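Local coordinates for scarecrow-like protein 3 (Arabidopsis thaliana, PDB 6KPB) that probably acts as a GRAS-family transcription factor in plant development and binds zinc finger proteins of the IDD family, at residues A[89-92]-A[93-96]; A[377-381]-A[382-386]. All coordinates share one frame; numbering follows the deposited sequence.

Contact 1. Residues A[89-92]-A[93-96]; sequences DGDT and MQRI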
loop_
_atom_site.group_PDB
_atom_site.type_symbol
_atom_site.label_atom_id
_atom_site.label_comp_id
_atom_site.label_asym_id
_atom_site.label_seq_id
_atom_site.Cartn_x
_atom_site.Cartn_y
_atom_site.Cartn_z
ATOM N N ASP A 89 -5.948 0.068 -17.379
ATOM C CA ASP A 89 -6.164 -1.124 -18.183
ATOM C C ASP A 89 -6.565 -0.813 -19.620
ATOM O O ASP A 89 -6.608 -1.731 -20.444
ATOM C CB ASP A 89 -7.241 -2.014 -17.546
ATOM C CG ASP A 89 -6.941 -2.352 -16.096
ATOM O OD1 ASP A 89 -6.074 -3.217 -15.851
ATOM O OD2 ASP A 89 -7.572 -1.751 -15.202
ATOM N N GLY A 90 -6.853 0.448 -19.938
ATOM C CA GLY A 90 -7.287 0.828 -21.268
ATOM C C GLY A 90 -6.179 0.785 -22.298
ATOM O O GLY A 90 -5.174 0.092 -22.117
ATOM N N ASP A 91 -6.355 1.526 -23.390
ATOM C CA ASP A 91 -5.343 1.581 -24.434
ATOM C C ASP A 91 -4.181 2.452 -23.960
ATOM O O ASP A 91 -4.140 2.908 -22.815
ATOM C CB ASP A 91 -5.958 2.072 -25.745
ATOM C CG ASP A 91 -6.205 3.569 -25.758
ATOM O OD1 ASP A 91 -5.270 4.320 -26.106
ATOM O OD2 ASP A 91 -7.329 3.997 -25.425
ATOM N N THR A 92 -3.217 2.692 -24.853
ATOM C CA THR A 92 -1.999 3.402 -24.469
ATOM C C THR A 92 -2.311 4.786 -23.913
ATOM O O THR A 92 -1.775 5.185 -22.872
ATOM C CB THR A 92 -1.058 3.509 -25.669
ATOM O OG1 THR A 92 -0.874 2.212 -26.244
ATOM C CG2 THR A 92 0.297 4.070 -25.250
ATOM N N MET A 93 -3.179 5.537 -24.595
ATOM C CA MET A 93 -3.482 6.893 -24.150
ATOM C C MET A 93 -4.266 6.896 -22.844
ATOM O O MET A 93 -4.083 7.797 -22.018
ATOM C CB MET A 93 -4.249 7.646 -25.234
ATOM C CG MET A 93 -4.086 9.147 -25.134
ATOM S SD MET A 93 -2.349 9.616 -25.261
ATOM C CE MET A 93 -2.286 11.014 -24.144
ATOM N N GLN A 94 -5.133 5.904 -22.635
ATOM C CA GLN A 94 -5.847 5.810 -21.366
ATOM C C GLN A 94 -4.885 5.536 -20.220
ATOM O O GLN A 94 -5.039 6.087 -19.124
ATOM C CB GLN A 94 -6.912 4.717 -21.435
ATOM C CG GLN A 94 -7.947 4.927 -22.519
ATOM C CD GLN A 94 -9.073 3.915 -22.454
ATOM O OE1 GLN A 94 -9.047 2.891 -23.139
ATOM N NE2 GLN A 94 -10.078 4.202 -21.634
ATOM N N ARG A 95 -3.890 4.678 -20.451
ATOM C CA ARG A 95 -2.913 4.381 -19.410
ATOM C C ARG A 95 -2.012 5.584 -19.154
ATOM O O ARG A 95 -1.765 5.948 -17.999
ATOM C CB ARG A 95 -2.100 3.146 -19.804
ATOM C CG ARG A 95 -2.958 1.895 -19.999
ATOM C CD ARG A 95 -2.266 0.858 -20.874
ATOM N NE ARG A 95 -1.696 -0.243 -20.103
ATOM C CZ ARG A 95 -2.320 -1.394 -19.871
ATOM N NH1 ARG A 95 -3.539 -1.595 -20.348
ATOM N NH2 ARG A 95 -1.725 -2.344 -19.160
ATOM N N ILE A 96 -1.528 6.222 -20.222
ATOM C CA ILE A 96 -0.720 7.434 -20.075
ATOM C C ILE A 96 -1.484 8.490 -19.289
ATOM O O ILE A 96 -0.967 9.072 -18.327
ATOM C CB ILE A 96 -0.294 7.966 -21.456
ATOM C CG1 ILE A 96 0.828 7.110 -22.046
ATOM C CG2 ILE A 96 0.140 9.423 -21.356
ATOM C CD1 ILE A 96 2.190 7.416 -21.471
#
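D91 and Q94 form a capping box that starts helix 92-109, with D91 as N-cap. Their side chains cross at about a right angle, carboxylate and amide planes 35° apart. D91 CG sits between its own backbone N and carbonyl carbon (chi1 76°), which brings OD1 to M93 N, 2.9 Å away, to accept its N-H; the N-H comes from above the carboxylate plane. In return Q94 OE1 takes D91 N at 3.0 Å, again from above the plane of the acceptor group. The two acceptors D91 OD2 and Q94 OE1 lie close together, and R52, which forms a salt bridge with D91 OD2, probably eases that approach; Q94 NE2 is spent on the L85 carbonyl. R95 folds back alongside the loop with a bend at chi3, its CG and CD running past the D91 and G90 carbonyls. Its NE pairs with E393 on helix 387-406. T92 packs on F375 and, with M93, on the bound peptide. At the loop end of the arginine, NH1 of R95 meets G90 O edge-on at 2.9 Å, within 4° of the guanidinium plane.

Contact 2. Residues A[377-381]-A[382-386]; sequences CLETK and VPRTS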
loop_
_atom_site.group_PDB
_atom_site.type_symbol
_atom_site.label_atom_id
_atom_site.label_comp_id
_atom_site.label_asym_id
_atom_site.label_seq_id
_atom_site.Cartn_x
_atom_site.Cartn_y
_atom_site.Cartn_z
ATOM N N CYS A 377 5.901 0.757 -26.735
ATOM C CA CYS A 377 6.574 -0.535 -26.845
ATOM C C CYS A 377 5.734 -1.640 -26.220
ATOM O O CYS A 377 5.465 -2.668 -26.851
ATOM C CB CYS A 377 7.949 -0.483 -26.172
ATOM S SG CYS A 377 8.884 1.038 -26.400
ATOM N N LEU A 378 5.307 -1.436 -24.972
ATOM C CA LEU A 378 4.533 -2.455 -24.273
ATOM C C LEU A 378 3.228 -2.755 -24.995
ATOM O O LEU A 378 2.774 -3.905 -25.020
ATOM C CB LEU A 378 4.263 -2.009 -22.837
ATOM C CG LEU A 378 5.501 -1.937 -21.944
ATOM C CD1 LEU A 378 5.188 -1.244 -20.630
ATOM C CD2 LEU A 378 6.042 -3.334 -21.695
ATOM N N GLU A 379 2.613 -1.734 -25.599
ATOM C CA GLU A 379 1.344 -1.945 -26.289
ATOM C C GLU A 379 1.517 -2.831 -27.516
ATOM O O GLU A 379 0.666 -3.681 -27.799
ATOM C CB GLU A 379 0.729 -0.600 -26.677
ATOM C CG GLU A 379 -0.568 -0.703 -27.468
ATOM C CD GLU A 379 -1.692 -1.358 -26.683
ATOM O OE1 GLU A 379 -2.603 -1.933 -27.316
ATOM O OE2 GLU A 379 -1.667 -1.299 -25.436
ATOM N N THR A 380 2.617 -2.658 -28.251
ATOM C CA THR A 380 2.842 -3.449 -29.454
ATOM C C THR A 380 3.389 -4.840 -29.164
ATOM O O THR A 380 3.518 -5.638 -30.098
ATOM C CB THR A 380 3.809 -2.725 -30.397
ATOM O OG1 THR A 380 5.128 -2.740 -29.839
ATOM C CG2 THR A 380 3.371 -1.287 -30.614
ATOM N N LYS A 381 3.706 -5.156 -27.909
ATOM C CA LYS A 381 4.423 -6.391 -27.616
ATOM C C LYS A 381 3.736 -7.244 -26.557
ATOM O O LYS A 381 3.792 -8.476 -26.620
ATOM C CB LYS A 381 5.851 -6.068 -27.170
ATOM C CG LYS A 381 6.677 -5.330 -28.213
ATOM C CD LYS A 381 8.012 -4.881 -27.637
ATOM C CE LYS A 381 8.824 -4.102 -28.662
ATOM N NZ LYS A 381 9.240 -4.953 -29.811
ATOM N N VAL A 382 3.093 -6.610 -25.581
ATOM C CA VAL A 382 2.588 -7.312 -24.402
ATOM C C VAL A 382 1.079 -7.110 -24.290
ATOM O O VAL A 382 0.591 -5.992 -24.505
ATOM C CB VAL A 382 3.316 -6.835 -23.134
ATOM C CG1 VAL A 382 3.035 -7.760 -21.969
ATOM C CG2 VAL A 382 4.814 -6.744 -23.385
ATOM N N PRO A 383 0.307 -8.150 -23.964
ATOM C CA PRO A 383 -1.151 -7.993 -23.889
ATOM C C PRO A 383 -1.578 -6.995 -22.823
ATOM O O PRO A 383 -0.891 -6.784 -21.821
ATOM C CB PRO A 383 -1.640 -9.407 -23.550
ATOM C CG PRO A 383 -0.566 -10.305 -24.046
ATOM C CD PRO A 383 0.716 -9.559 -23.838
ATOM N N ARG A 384 -2.748 -6.388 -23.051
ATOM C CA ARG A 384 -3.271 -5.382 -22.132
ATOM C C ARG A 384 -3.534 -5.955 -20.745
ATOM O O ARG A 384 -3.501 -5.216 -19.754
ATOM C CB ARG A 384 -4.558 -4.776 -22.696
ATOM C CG ARG A 384 -4.407 -4.112 -24.055
ATOM C CD ARG A 384 -4.575 -2.605 -23.952
ATOM N NE ARG A 384 -4.496 -1.952 -25.255
ATOM C CZ ARG A 384 -5.551 -1.584 -25.976
ATOM N NH1 ARG A 384 -6.779 -1.800 -25.522
ATOM N NH2 ARG A 384 -5.378 -0.995 -27.151
ATOM N N THR A 385 -3.801 -7.255 -20.650
ATOM C CA THR A 385 -4.121 -7.899 -19.384
ATOM C C THR A 385 -2.891 -8.363 -18.613
ATOM O O THR A 385 -3.040 -8.953 -17.537
ATOM C CB THR A 385 -5.043 -9.099 -19.621
ATOM O OG1 THR A 385 -4.454 -9.965 -20.600
ATOM C CG2 THR A 385 -6.404 -8.634 -20.113
ATOM N N SER A 386 -1.688 -8.117 -19.126
ATOM C CA SER A 386 -0.479 -8.616 -18.482
ATOM C C SER A 386 -0.228 -7.875 -17.175
ATOM O O SER A 386 -0.149 -6.641 -17.156
ATOM C CB SER A 386 0.716 -8.468 -19.419
ATOM O OG SER A 386 1.919 -8.870 -18.785
#
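V382, close to the C-terminal end of helix 360-381, turns its N back to L378 O at 2.8 Å, and K381 N reaches the same oxygen from the same face of the carbonyl. The V382 side chain lies beside that of L378 and points the same way, with CG2 4.0 Å from L378 CD2; M142 of helix 129-142 packs against both. P383 opens a type I beta turn that runs to S386, closed by the bond from S386 N to P383 O. R384, in this turn, bends at chi2 (-111°) and brings its guanidinium back to the helix, edge toward the carboxylate of E379, the two planes 42° apart. NE is shared between both oxygens, 2.8 Å from E379 OE1 and 2.9 Å from E379 OE2, each met on the syn side, while NH2 adds a more bent bond to OE1 from above the carboxylate plane. E379 gets there with CG anti to its N (chi1 177°) and a bend at chi2, and its OE2 also pairs with R389 of helix 387-406. Replacing E379 by an alanine would probably leave R384 and R389 without their shared carboxylate and set the R384 guanidinium free to turn. With the E379-R384 salt bridge tying the C-terminal part of helix 360-381 to the turn, the whole is a type I beta turn with S386 as N-cap, joining that helix to helix 387-406 within the predicted PFYRE region of the GRAS domain.

How the contacts relate
Contact 1 is partly buried and contact 2 lies at the surface, yet they abut, their centres about 11 Å apart. One begins helix 92-109 and the other ends helix 360-381, so opposite kinds of helix end sit side by side. Their chemistry differs accordingly: within contact 1 side chains bond to backbone groups, its salt bridges going to residues outside it, whereas contact 2 has a salt bridge between its own two segments. The two meet directly where T92 OG1 packs on E379 CG at 3.2 Å and R384 CD lies against the G90 carbonyl oxygen, with R384 NH2 near D91 CB. Helix 387-406 serves both, giving E393 to R95 and R389 to E379.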